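Local coordinates for plantazolicin methyltransferase BamL (Bacillus amyloliquefaciens subsp. plantarum, PDB 5DLY), which probably acts as an S-adenosylmethionine-dependent N-methyltransferase that modifies the thiazole- and oxazole-containing antibiotic plantazolicin, at residues R13-T18 and L182-R187; D160-S165 and S189-E194; V213-I218 and M254-H259. All coordinates share one frame; numbering follows the deposited sequence.

Contact 1 (R13-T18 and L182-R187); sequences RIQAQT and LKDQYR. With 5D7 (prop-2-en-1-yl 2-[(1S)-1-amino-4-carbamimidamidobutyl]-1,3-thiazole-4-carboxylate), chain B; SAH (S-adenosyl-L-homocysteine), chain C.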
# COMPACT_ATOMS: atom_id res chain seq x y z
N ARG A 13 16.24 5.12 0.28
CA ARG A 13 15.21 4.42 -0.47
C ARG A 13 15.83 3.51 -1.53
O ARG A 13 15.35 2.39 -1.74
CB ARG A 13 14.21 5.41 -1.09
CG ARG A 13 13.38 6.16 -0.07
CD ARG A 13 12.17 6.82 -0.70
NE ARG A 13 12.57 7.78 -1.73
CZ ARG A 13 12.98 9.02 -1.49
NH1 ARG A 13 13.03 9.48 -0.24
NH2 ARG A 13 13.34 9.79 -2.50
N ILE A 14 16.91 3.98 -2.17
CA ILE A 14 17.65 3.14 -3.12
C ILE A 14 18.18 1.88 -2.43
O ILE A 14 18.07 0.79 -2.97
CB ILE A 14 18.82 3.90 -3.80
CG1 ILE A 14 18.34 5.18 -4.50
CG2 ILE A 14 19.58 2.97 -4.75
CD1 ILE A 14 17.30 4.99 -5.58
N GLN A 15 18.74 2.06 -1.23
CA GLN A 15 19.25 0.95 -0.43
C GLN A 15 18.15 -0.04 -0.02
O GLN A 15 18.35 -1.25 -0.11
CB GLN A 15 20.00 1.47 0.81
CG GLN A 15 20.50 0.39 1.77
CD GLN A 15 21.47 -0.59 1.13
OE1 GLN A 15 22.15 -0.27 0.15
NE2 GLN A 15 21.55 -1.80 1.69
N ALA A 16 16.99 0.48 0.38
CA ALA A 16 15.86 -0.38 0.76
C ALA A 16 15.42 -1.24 -0.43
O ALA A 16 15.08 -2.42 -0.27
CB ALA A 16 14.69 0.46 1.26
N GLN A 17 15.46 -0.65 -1.62
CA GLN A 17 15.03 -1.32 -2.83
C GLN A 17 15.99 -2.44 -3.28
O GLN A 17 15.57 -3.36 -3.99
CB GLN A 17 14.74 -0.29 -3.94
CG GLN A 17 14.48 -0.86 -5.34
CD GLN A 17 13.29 -1.79 -5.44
OE1 GLN A 17 12.42 -1.84 -4.55
NE2 GLN A 17 13.25 -2.56 -6.52
N THR A 18 17.25 -2.40 -2.83
CA THR A 18 18.15 -3.53 -3.12
C THR A 18 17.61 -4.87 -2.62
O THR A 18 17.92 -5.92 -3.19
CB THR A 18 19.60 -3.32 -2.60
OG1 THR A 18 19.61 -3.27 -1.17
CG2 THR A 18 20.21 -2.06 -3.19
N LEU A 182 15.24 -5.26 7.73
CA LEU A 182 14.30 -4.36 8.40
C LEU A 182 14.90 -3.00 8.72
O LEU A 182 14.23 -1.97 8.57
CB LEU A 182 13.71 -5.01 9.66
CG LEU A 182 12.77 -6.20 9.43
CD1 LEU A 182 12.30 -6.74 10.77
CD2 LEU A 182 11.59 -5.85 8.53
N LYS A 183 16.16 -2.98 9.15
CA LYS A 183 16.85 -1.71 9.40
C LYS A 183 16.84 -0.84 8.14
O LYS A 183 16.49 0.35 8.20
CB LYS A 183 18.30 -1.92 9.87
CG LYS A 183 18.45 -2.34 11.32
CD LYS A 183 19.93 -2.34 11.68
CE LYS A 183 20.22 -3.16 12.92
NZ LYS A 183 21.67 -3.50 12.98
N ASP A 184 17.23 -1.42 7.00
CA ASP A 184 17.19 -0.71 5.73
C ASP A 184 15.77 -0.26 5.35
O ASP A 184 15.58 0.86 4.87
CB ASP A 184 17.78 -1.56 4.60
CG ASP A 184 19.29 -1.60 4.61
OD1 ASP A 184 19.93 -0.82 5.36
OD2 ASP A 184 19.84 -2.39 3.83
N GLN A 185 14.78 -1.12 5.59
CA GLN A 185 13.39 -0.77 5.26
C GLN A 185 12.89 0.42 6.10
O GLN A 185 12.31 1.37 5.55
CB GLN A 185 12.44 -1.97 5.39
CG GLN A 185 12.73 -3.14 4.47
CD GLN A 185 13.01 -2.72 3.03
OE1 GLN A 185 14.05 -3.06 2.45
NE2 GLN A 185 12.09 -1.97 2.45
N TYR A 186 13.10 0.37 7.41
CA TYR A 186 12.66 1.46 8.28
C TYR A 186 13.40 2.77 8.04
O TYR A 186 12.79 3.83 8.08
CB TYR A 186 12.69 1.07 9.76
CG TYR A 186 11.53 0.19 10.16
CD1 TYR A 186 10.29 0.73 10.53
CD2 TYR A 186 11.66 -1.21 10.16
CE1 TYR A 186 9.23 -0.09 10.89
CE2 TYR A 186 10.60 -2.03 10.50
CZ TYR A 186 9.39 -1.47 10.86
OH TYR A 186 8.35 -2.31 11.21
N ARG A 187 14.71 2.69 7.75
CA ARG A 187 15.51 3.88 7.47
C ARG A 187 15.02 4.62 6.22
O ARG A 187 15.11 5.85 6.14
CB ARG A 187 17.00 3.50 7.31
CG ARG A 187 17.96 4.66 7.54
CD ARG A 187 19.40 4.35 7.13
NE ARG A 187 19.93 3.13 7.74
CZ ARG A 187 20.20 2.00 7.08
NH1 ARG A 187 20.01 1.94 5.76
NH2 ARG A 187 20.67 0.94 7.73
O9 5D7 B . 4.82 -4.36 6.91
C6 5D7 B . 5.95 -4.66 7.29
O7 5D7 B . 6.22 -4.94 8.67
C8 5D7 B . 5.23 -4.76 9.69
C2 5D7 B . 7.07 -4.77 6.33
N3 5D7 B . 6.89 -4.73 4.98
C4 5D7 B . 8.00 -4.86 4.25
S5 5D7 B . 9.36 -5.05 5.31
C1 5D7 B . 8.40 -4.95 6.75
CA 5D7 B . 8.19 -4.88 2.78
N 5D7 B . 6.87 -4.95 2.17
CB 5D7 B . 8.95 -3.64 2.28
CG 5D7 B . 8.54 -2.30 2.91
CD 5D7 B . 8.77 -1.19 1.90
NE 5D7 B . 8.51 0.10 2.53
CZ 5D7 B . 9.35 0.86 3.23
NH2 5D7 B . 8.95 1.95 3.72
NH1 5D7 B . 10.57 0.52 3.39
C3 5D7 B . 5.86 -5.07 11.02
C5 5D7 B . 5.16 -5.63 11.99
N SAH C . 2.32 -4.41 -2.51
CA SAH C . 3.12 -5.58 -2.03
CB SAH C . 4.55 -5.13 -1.73
CG SAH C . 5.56 -6.18 -2.21
SD SAH C . 7.21 -5.83 -1.66
C SAH C . 2.50 -6.15 -0.79
O SAH C . 1.40 -5.79 -0.41
OXT SAH C . 3.09 -6.99 -0.11
C5' SAH C . 7.59 -4.32 -2.51
C4' SAH C . 7.39 -4.41 -4.01
O4' SAH C . 7.52 -3.09 -4.58
C3' SAH C . 8.45 -5.26 -4.70
O3' SAH C . 7.82 -6.32 -5.45
C2' SAH C . 9.21 -4.29 -5.59
O2' SAH C . 9.70 -4.84 -6.82
C1' SAH C . 8.16 -3.23 -5.84
N9 SAH C . 8.67 -1.91 -6.28
C8 SAH C . 9.68 -1.21 -5.73
N7 SAH C . 9.87 -0.05 -6.40
C5 SAH C . 8.97 0.00 -7.39
C6 SAH C . 8.64 0.96 -8.45
N6 SAH C . 9.34 2.10 -8.55
N1 SAH C . 7.62 0.64 -9.29
C2 SAH C . 6.94 -0.51 -9.17
N3 SAH C . 7.18 -1.44 -8.21
C4 SAH C . 8.18 -1.23 -7.32
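Asp184 and Gln185, on consecutive positions of one helix, meet Gln15 and Ala16 of the other; the two short helical segments run closer to antiparallel than to parallel, at 144°, with axes 8.2 Å apart. Leu182 faces the bound substrate analogue 5D7, its CD2 lying 3.8 Å from C1 of the thiazole. Asp184 carries the polar part of the contact. Its OD2 receives a nearly straight hydrogen bond (175°) from Gln15 NE2 at 2.8 Å; the donor keeps to its own amide plane but comes down from above the carboxylate, and the two flat groups stand almost perpendicular. Gln15 CG, trans to the backbone N (chi1 176°), lies against the carboxylate, and a bend at the next bond brings NE2 to OD2. Trp19 donates to the same OD2, so two N-H groups hold this oxygen. The backbone O of Asp184 packs against Ala16 CB at 3.7 Å. The Gln185 side chain lies beside Ala16; its backbone O accepts from 5D7 NH1 at 2.9 Å and from Ser189 OG. Tyr186 turns to the substrate side, with OH 3.7 Å from 5D7 C3. Arg187 folds back and ties its NH1 to Asp184 OD1 at 2.8 Å, a salt bridge within the helix that probably steadies the carboxylate gripped by Gln15; Gln15 CG lies at the guanidinium edge. From the far side of its helix, Gln17 places OE1 3.0 Å from C8 of S-adenosyl-L-homocysteine. Helix 10-21 thus touches helix 176-187 on one side and the adenine of S-adenosyl-L-homocysteine on another, while Leu135 packs on Ala16 and Gln185, Tyr32 of helix 23-56 touches Leu182, and Lys25 of that helix borders Gln15.

Contact 2 (D160-S165 and S189-E194); sequences DLDRNS and SLTMEE. With 5D7 (prop-2-en-1-yl 2-[(1S)-1-amino-4-carbamimidamidobutyl]-1,3-thiazole-4-carboxylate), chain B.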
# COMPACT_ATOMS: atom_id res chain seq x y z
N ASP A 160 2.14 2.01 4.83
CA ASP A 160 3.58 1.79 4.86
C ASP A 160 4.17 1.86 6.26
O ASP A 160 3.50 2.26 7.22
CB ASP A 160 4.29 2.81 3.95
CG ASP A 160 5.63 2.28 3.39
OD1 ASP A 160 5.87 1.05 3.42
OD2 ASP A 160 6.41 3.12 2.90
N LEU A 161 5.43 1.46 6.36
CA LEU A 161 6.19 1.57 7.61
C LEU A 161 6.35 3.02 8.04
O LEU A 161 6.48 3.92 7.21
CB LEU A 161 7.58 0.98 7.42
CG LEU A 161 7.67 -0.49 7.01
CD1 LEU A 161 9.13 -0.87 6.80
CD2 LEU A 161 7.02 -1.39 8.04
N ASP A 162 6.37 3.22 9.36
CA ASP A 162 6.72 4.51 9.96
C ASP A 162 8.16 4.40 10.44
O ASP A 162 8.49 3.49 11.19
CB ASP A 162 5.79 4.78 11.15
CG ASP A 162 5.96 6.18 11.74
OD1 ASP A 162 7.06 6.75 11.69
OD2 ASP A 162 4.95 6.69 12.29
N ARG A 163 9.00 5.34 10.00
CA ARG A 163 10.42 5.33 10.39
C ARG A 163 10.63 5.30 11.91
O ARG A 163 11.59 4.69 12.40
CB ARG A 163 11.18 6.50 9.75
CG ARG A 163 12.67 6.53 10.07
CD ARG A 163 13.44 7.48 9.16
NE ARG A 163 13.38 8.87 9.62
CZ ARG A 163 12.66 9.84 9.05
NH1 ARG A 163 12.68 11.07 9.55
NH2 ARG A 163 11.89 9.58 7.99
N ASN A 164 9.72 5.94 12.64
CA ASN A 164 9.82 6.02 14.10
C ASN A 164 9.57 4.67 14.79
O ASN A 164 9.80 4.53 15.99
CB ASN A 164 8.89 7.10 14.67
CG ASN A 164 9.35 8.52 14.34
OD1 ASN A 164 8.53 9.41 14.15
ND2 ASN A 164 10.66 8.73 14.29
N SER A 165 9.10 3.69 14.01
CA SER A 165 8.79 2.35 14.54
C SER A 165 9.93 1.33 14.44
O SER A 165 9.74 0.15 14.76
CB SER A 165 7.55 1.78 13.83
OG SER A 165 6.39 2.52 14.17
N SER A 189 11.91 4.77 5.35
CA SER A 189 10.50 5.13 5.55
C SER A 189 10.31 6.60 5.93
O SER A 189 11.25 7.26 6.38
CB SER A 189 9.87 4.25 6.62
OG SER A 189 10.09 2.88 6.32
N LEU A 190 9.09 7.09 5.75
CA LEU A 190 8.72 8.42 6.23
C LEU A 190 8.21 8.31 7.66
O LEU A 190 7.82 7.23 8.12
CB LEU A 190 7.64 9.03 5.35
CG LEU A 190 8.01 9.25 3.87
CD1 LEU A 190 6.78 9.64 3.07
CD2 LEU A 190 9.13 10.27 3.68
N THR A 191 8.20 9.44 8.36
CA THR A 191 7.50 9.56 9.62
C THR A 191 6.08 10.03 9.34
O THR A 191 5.77 10.51 8.24
CB THR A 191 8.16 10.60 10.55
OG1 THR A 191 8.16 11.88 9.91
CG2 THR A 191 9.58 10.20 10.90
N MET A 192 5.21 9.90 10.33
CA MET A 192 3.86 10.42 10.24
C MET A 192 3.83 11.89 9.81
O MET A 192 3.08 12.27 8.91
CB MET A 192 3.15 10.25 11.58
CG MET A 192 1.76 10.85 11.62
SD MET A 192 0.79 10.29 10.22
CE MET A 192 0.50 8.59 10.70
N GLU A 193 4.66 12.70 10.46
CA GLU A 193 4.78 14.12 10.16
C GLU A 193 5.13 14.37 8.68
O GLU A 193 4.49 15.19 8.01
CB GLU A 193 5.85 14.74 11.07
CG GLU A 193 6.16 16.20 10.82
CD GLU A 193 7.31 16.68 11.68
OE1 GLU A 193 8.48 16.46 11.30
OE2 GLU A 193 7.04 17.29 12.73
N GLU A 194 6.14 13.66 8.18
CA GLU A 194 6.58 13.82 6.79
C GLU A 194 5.52 13.37 5.79
O GLU A 194 5.34 13.99 4.75
CB GLU A 194 7.88 13.05 6.53
CG GLU A 194 9.09 13.63 7.24
CD GLU A 194 10.26 12.67 7.29
OE1 GLU A 194 10.07 11.46 7.00
OE2 GLU A 194 11.38 13.11 7.62
O9 5D7 B . 4.82 -4.36 6.91
C6 5D7 B . 5.95 -4.66 7.29
O7 5D7 B . 6.22 -4.94 8.67
C8 5D7 B . 5.23 -4.76 9.69
C2 5D7 B . 7.07 -4.77 6.33
N3 5D7 B . 6.89 -4.73 4.98
C4 5D7 B . 8.00 -4.86 4.25
S5 5D7 B . 9.36 -5.05 5.31
C1 5D7 B . 8.40 -4.95 6.75
CA 5D7 B . 8.19 -4.88 2.78
N 5D7 B . 6.87 -4.95 2.17
CB 5D7 B . 8.95 -3.64 2.28
CG 5D7 B . 8.54 -2.30 2.91
CD 5D7 B . 8.77 -1.19 1.90
NE 5D7 B . 8.51 0.10 2.53
CZ 5D7 B . 9.35 0.86 3.23
NH2 5D7 B . 8.95 1.95 3.72
NH1 5D7 B . 10.57 0.52 3.39
C3 5D7 B . 5.86 -5.07 11.02
C5 5D7 B . 5.16 -5.63 11.99
O HOH W 1 7.08 5.19 4.79
O HOH W 2 5.79 9.05 13.38
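Arg163 reaches Glu194 by running its CG trans to the backbone N (chi1 -178°) and then bending at chi3 (83°), while Glu194 comes to meet it with a chain extended beyond CG. The guanidinium holds the carboxylate end-on in a salt bridge, NH2 to OE1 at 2.8 Å and NH1 to OE2 at 3.1 Å. OE1 is met on its syn side, OE2 from above the carboxylate, with the two planes tilted by 39°. NH2 also gives a bond, flat in the guanidinium plane, to a lone pair of Ser189 O at 2.9 Å, and Thr191 CG2 lies over one face, 3.4 Å above the plane of the Arg163 guanidinium. Bonds at its edge to Glu194 and Ser189 hold the guanidinium, and the Thr191 methyl only packs. Glu194 OE1 accepts a second bond from Thr191 N, and Thr191 OG1 takes Glu194 N: a capping box that starts the helix and tethers the carboxylate. The backbones join where Arg163 N donates to Leu190 O at 2.9 Å. Asp162 OD1 accepts from Asn164 N in an Asx turn, and its OD2 reaches Met192 N through a water that Asn164 OD1 also binds. A second water links Asp160 OD2 and Leu161 O to Leu190 N. At the substrate end, the Asp160 carboxylate receives the 5D7 guanidinium, NE on OD1 at 2.9 Å and NH2 on OD2, while Ser189 OG, which also bonds Gln185 O, accepts from NH2 at 3.0 Å and packs on Leu161 CB. The contact thus fastens the loop leaving strand 154-160 to the turn between helices 176-187 and 192-203. Tyr186 of the former helix packs on Leu161, and Leu258 of the neighbouring strand 258-265 lies against Asp162 and Met192.

Contact 3 (V213-I218 and M254-H259); sequences VGNSFI and MPALLH. With 5D7 (prop-2-en-1-yl 2-[(1S)-1-amino-4-carbamimidamidobutyl]-1,3-thiazole-4-carboxylate), chain B.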
# COMPACT_ATOMS: atom_id res chain seq x y z
N VAL A 213 -4.54 11.15 7.01
CA VAL A 213 -3.43 10.32 7.48
C VAL A 213 -3.67 9.96 8.94
O VAL A 213 -4.21 10.76 9.71
CB VAL A 213 -2.06 11.01 7.30
CG1 VAL A 213 -0.92 10.09 7.69
CG2 VAL A 213 -1.84 11.47 5.86
N GLY A 214 -3.26 8.75 9.32
CA GLY A 214 -3.39 8.31 10.71
C GLY A 214 -2.61 7.04 10.93
O GLY A 214 -2.28 6.33 9.97
N ASN A 215 -2.30 6.74 12.18
CA ASN A 215 -1.59 5.51 12.48
C ASN A 215 -2.43 4.46 13.20
O ASN A 215 -1.91 3.42 13.61
CB ASN A 215 -0.26 5.78 13.20
CG ASN A 215 -0.46 6.43 14.55
OD1 ASN A 215 -1.57 6.49 15.08
ND2 ASN A 215 0.64 6.91 15.13
N SER A 216 -3.72 4.74 13.34
CA SER A 216 -4.68 3.77 13.88
C SER A 216 -4.82 2.57 12.95
O SER A 216 -4.72 2.70 11.73
CB SER A 216 -6.04 4.43 14.09
OG SER A 216 -5.95 5.43 15.08
N PHE A 217 -5.06 1.40 13.55
CA PHE A 217 -5.02 0.12 12.84
C PHE A 217 -5.96 0.02 11.64
O PHE A 217 -5.59 -0.54 10.60
CB PHE A 217 -5.31 -1.00 13.84
CG PHE A 217 -5.00 -2.38 13.32
CD1 PHE A 217 -3.70 -2.87 13.32
CD2 PHE A 217 -6.02 -3.20 12.87
CE1 PHE A 217 -3.43 -4.15 12.87
CE2 PHE A 217 -5.76 -4.48 12.42
CZ PHE A 217 -4.46 -4.96 12.41
N ILE A 218 -7.16 0.57 11.78
CA ILE A 218 -8.14 0.49 10.70
C ILE A 218 -8.11 1.76 9.86
O ILE A 218 -8.75 2.75 10.20
CB ILE A 218 -9.57 0.20 11.22
CG1 ILE A 218 -9.58 -1.08 12.08
CG2 ILE A 218 -10.57 0.13 10.07
CD1 ILE A 218 -9.29 -2.37 11.33
N MET A 254 2.27 -5.77 16.45
CA MET A 254 2.87 -4.97 15.37
C MET A 254 2.97 -3.50 15.73
O MET A 254 2.06 -2.96 16.34
CB MET A 254 1.95 -4.98 14.16
CG MET A 254 1.94 -6.22 13.31
SD MET A 254 0.94 -5.76 11.90
CE MET A 254 0.91 -7.34 11.06
N PRO A 255 4.06 -2.83 15.30
CA PRO A 255 4.08 -1.37 15.43
C PRO A 255 3.00 -0.74 14.55
O PRO A 255 2.56 -1.35 13.57
CB PRO A 255 5.47 -0.98 14.91
CG PRO A 255 6.27 -2.23 14.92
CD PRO A 255 5.30 -3.35 14.72
N ALA A 256 2.60 0.47 14.90
CA ALA A 256 1.59 1.19 14.12
C ALA A 256 2.15 1.55 12.74
O ALA A 256 3.30 1.97 12.63
CB ALA A 256 1.13 2.44 14.84
N LEU A 257 1.34 1.34 11.71
CA LEU A 257 1.73 1.65 10.34
C LEU A 257 1.20 3.03 9.97
O LEU A 257 0.27 3.54 10.61
CB LEU A 257 1.14 0.60 9.40
CG LEU A 257 1.74 -0.80 9.51
CD1 LEU A 257 0.82 -1.84 8.90
CD2 LEU A 257 3.10 -0.86 8.85
N LEU A 258 1.79 3.63 8.94
CA LEU A 258 1.20 4.82 8.31
C LEU A 258 0.05 4.41 7.39
O LEU A 258 0.20 3.48 6.59
CB LEU A 258 2.26 5.55 7.49
CG LEU A 258 3.58 5.94 8.16
CD1 LEU A 258 4.48 6.61 7.13
CD2 LEU A 258 3.31 6.89 9.31
N HIS A 259 -1.08 5.10 7.53
CA HIS A 259 -2.24 4.90 6.65
C HIS A 259 -2.59 6.24 6.03
O HIS A 259 -2.83 7.20 6.75
CB HIS A 259 -3.44 4.37 7.43
CG HIS A 259 -3.15 3.10 8.17
ND1 HIS A 259 -2.49 3.09 9.37
CD2 HIS A 259 -3.44 1.81 7.88
CE1 HIS A 259 -2.36 1.84 9.79
NE2 HIS A 259 -2.94 1.05 8.91
O9 5D7 B . 4.82 -4.36 6.91
C6 5D7 B . 5.95 -4.66 7.29
O7 5D7 B . 6.22 -4.94 8.67
C8 5D7 B . 5.23 -4.76 9.69
C2 5D7 B . 7.07 -4.77 6.33
N3 5D7 B . 6.89 -4.73 4.98
C4 5D7 B . 8.00 -4.86 4.25
S5 5D7 B . 9.36 -5.05 5.31
C1 5D7 B . 8.40 -4.95 6.75
CA 5D7 B . 8.19 -4.88 2.78
N 5D7 B . 6.87 -4.95 2.17
CB 5D7 B . 8.95 -3.64 2.28
CG 5D7 B . 8.54 -2.30 2.91
CD 5D7 B . 8.77 -1.19 1.90
NE 5D7 B . 8.51 0.10 2.53
CZ 5D7 B . 9.35 0.86 3.23
NH2 5D7 B . 8.95 1.95 3.72
NH1 5D7 B . 10.57 0.52 3.39
C3 5D7 B . 5.86 -5.07 11.02
C5 5D7 B . 5.16 -5.63 11.99
O HOH W 3 -3.21 -1.62 9.86
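The imidazole of His259 has Ser216 O over one face, 3.1 Å above its plane and offset toward the rim, and at its edge Gly214 O and a water. The water is hydrogen-bonded to NE2 at 2.8 Å and donates to Phe217 O at 2.7 Å; it also sits over a face of the Phe217 ring. ND1 makes a weak bond of 3.3 Å to Gly214 O, an oxygen already taken by His259 N. With CG beside the backbone N (chi1 -56°), the ring turns to Gly214 and Ser216 and bridges the strand end and the loop after it. Gly214 and His259 form an antiparallel hydrogen-bonded pair, with Gly214 N to His259 O and His259 N to Gly214 O both 3.0 Å. Beyond it regular pairing ends but the chains stay close, Asn215 CA making a CA-H...O contact with Leu257 O and Ala256 CB packing on Asn215 O at 3.4 Å. Met254 and Pro255 turn to the 5D7 allyl end, Met254 CG lying 3.5 Å from C5. Strand 258-265, antiparallel to both neighbours and lying between strands 154-160 and 209-214, is the reversed strand characteristic of the Rossmann-like class I methyltransferase fold.

All three contacts touch one bound substrate analogue, 5D7. The centres of contacts 1 and 2 lie about 13 Å apart, those of 2 and 3 about 10 Å, and those of 1 and 3 about 20 Å, so contact 2 sits between the others. Along the chain the segments of contacts 1 and 2 alternate, while contact 3 opens after both have closed. Helices 176-187 and 192-203 follow each other, and strand 209-214 comes next. Strands 154-160 and 258-265 are neighbours in the sheet, where Asp160 O and Leu258 N probably bond, and Met192 packs on Val213. Substrate-binding residues thus come from helix 176-187, the turn after it, the end of strand 154-160 and the loop leading into strand 258-265.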